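Local coordinates for protein putative aminopeptidase (Leishmania major, PDB 5NTH) that probably acts as a manganese-dependent M17 leucyl aminopeptidase, cleaving residues from the N-terminal ends of peptides, and binds the inhibitor actinonin, at residues G433-D438 against E464-V469. Residues are numbered along the deposited sequence; the frame is centred on the assembly and turned at random.
Sequences GVYASD and EYHEEV
The rings of Tyr435 and His466 meet obliquely, their planes at 54° and their centroids 5.9 Å apart. His466 NE2 sits at the edge of the phenol, near its plane, 3.8 Å from Tyr435 CE1. His466 CD2 lies 3.8 Å from Tyr435 OH, so the CD2-NE2 bond of the imidazole faces the CE1 and hydroxyl side of the phenol. These are van der Waals contacts. The two side chains reach for each other from opposite directions and bridge backbones whose CA atoms, at Tyr435 and His466, are 12.1 Å apart. With CG anti to the backbone N (chi1 170°), the Tyr435 ring extends away from its strand and its CE1 edge meets the imidazole. Its hydroxyl is hydrogen-bonded to Glu497 OE1, which anchors the far end of the ring next to the imidazole. The ring of Tyr461 also meets that of Tyr435. On the helix, Tyr465 OH hydrogen-bonds Asp118 OD2 of a second subunit. Both contact residues are buried. The pair thus joins strand 432-436 of the catalytic domain's central mixed sheet to the short helix 463-467. That strand runs antiparallel to 508-512 and parallel to 456-458, and helix 488-497 touches both side chains through Ser490.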
# COMPACT_ATOMS: atom_id res chain seq x y z
N GLY A 433 -2.90 -15.55 -24.63
CA GLY A 433 -3.39 -14.40 -25.40
C GLY A 433 -2.67 -14.31 -26.72
O GLY A 433 -1.44 -14.30 -26.74
N VAL A 434 -3.42 -14.30 -27.81
CA VAL A 434 -2.83 -14.24 -29.13
C VAL A 434 -3.12 -12.88 -29.73
O VAL A 434 -4.27 -12.44 -29.82
CB VAL A 434 -3.36 -15.34 -30.04
CG1 VAL A 434 -2.74 -15.22 -31.43
CG2 VAL A 434 -3.07 -16.71 -29.45
N TYR A 435 -2.04 -12.22 -30.12
CA TYR A 435 -2.08 -10.89 -30.71
C TYR A 435 -1.53 -11.09 -32.10
O TYR A 435 -0.34 -11.33 -32.27
CB TYR A 435 -1.20 -9.93 -29.94
CG TYR A 435 -0.99 -8.58 -30.61
CD1 TYR A 435 -1.92 -7.54 -30.47
CD2 TYR A 435 0.16 -8.34 -31.34
CE1 TYR A 435 -1.71 -6.32 -31.05
CE2 TYR A 435 0.38 -7.12 -31.93
CZ TYR A 435 -0.55 -6.11 -31.79
OH TYR A 435 -0.28 -4.91 -32.41
N ALA A 436 -2.41 -10.97 -33.08
CA ALA A 436 -2.12 -11.48 -34.40
C ALA A 436 -2.46 -10.48 -35.46
O ALA A 436 -3.59 -10.01 -35.51
CB ALA A 436 -2.93 -12.74 -34.62
N SER A 437 -1.50 -10.21 -36.34
CA SER A 437 -1.67 -9.24 -37.46
C SER A 437 -2.43 -9.75 -38.67
O SER A 437 -2.50 -9.05 -39.65
CB SER A 437 -0.30 -8.80 -37.98
OG SER A 437 0.33 -9.94 -38.55
N ASP A 438 -2.96 -10.97 -38.64
CA ASP A 438 -3.66 -11.54 -39.78
C ASP A 438 -4.77 -12.42 -39.22
O ASP A 438 -4.49 -13.38 -38.50
CB ASP A 438 -2.65 -12.33 -40.59
CG ASP A 438 -3.23 -12.92 -41.87
OD1 ASP A 438 -3.91 -13.99 -41.81
OD2 ASP A 438 -2.94 -12.34 -42.94
N GLU A 464 -3.27 1.27 -34.15
CA GLU A 464 -3.56 2.71 -34.08
C GLU A 464 -3.87 3.17 -32.66
O GLU A 464 -3.47 4.25 -32.28
CB GLU A 464 -4.67 3.16 -35.03
CG GLU A 464 -6.08 2.61 -34.78
CD GLU A 464 -6.41 1.44 -35.69
OE1 GLU A 464 -5.49 0.67 -36.02
OE2 GLU A 464 -7.59 1.31 -36.09
N TYR A 465 -4.55 2.34 -31.89
CA TYR A 465 -4.84 2.66 -30.50
C TYR A 465 -3.65 2.41 -29.61
O TYR A 465 -3.42 3.20 -28.68
CB TYR A 465 -6.10 1.89 -30.05
CG TYR A 465 -7.42 2.50 -30.53
CD1 TYR A 465 -7.48 3.63 -31.40
CD2 TYR A 465 -8.61 1.96 -30.11
CE1 TYR A 465 -8.70 4.19 -31.79
CE2 TYR A 465 -9.84 2.49 -30.53
CZ TYR A 465 -9.89 3.61 -31.35
OH TYR A 465 -11.14 4.08 -31.70
N HIS A 466 -2.85 1.38 -29.89
CA HIS A 466 -1.62 1.11 -29.10
C HIS A 466 -0.55 2.17 -29.36
O HIS A 466 0.13 2.59 -28.43
CB HIS A 466 -1.02 -0.30 -29.32
CG HIS A 466 -2.03 -1.39 -29.37
ND1 HIS A 466 -3.11 -1.45 -28.51
CD2 HIS A 466 -2.18 -2.44 -30.21
CE1 HIS A 466 -3.86 -2.48 -28.82
NE2 HIS A 466 -3.33 -3.09 -29.85
N GLU A 467 -0.41 2.61 -30.60
CA GLU A 467 0.58 3.60 -30.95
C GLU A 467 0.44 4.80 -30.05
O GLU A 467 1.45 5.37 -29.64
CB GLU A 467 0.44 4.05 -32.40
CG GLU A 467 1.48 5.08 -32.79
CD GLU A 467 1.47 5.42 -34.28
OE1 GLU A 467 0.37 5.63 -34.85
OE2 GLU A 467 2.59 5.51 -34.87
N GLU A 468 -0.80 5.16 -29.75
CA GLU A 468 -1.07 6.41 -29.04
C GLU A 468 -0.95 6.33 -27.53
O GLU A 468 -1.14 7.33 -26.88
CB GLU A 468 -2.43 7.04 -29.46
CG GLU A 468 -3.71 6.43 -28.85
CD GLU A 468 -4.98 7.24 -29.16
OE1 GLU A 468 -5.02 8.43 -28.75
OE2 GLU A 468 -5.95 6.70 -29.78
N VAL A 469 -0.64 5.18 -26.96
CA VAL A 469 -0.31 5.12 -25.53
C VAL A 469 1.19 4.86 -25.26
O VAL A 469 1.59 4.80 -24.12
CB VAL A 469 -1.21 4.13 -24.74
CG1 VAL A 469 -2.67 4.54 -24.86
CG2 VAL A 469 -1.02 2.68 -25.17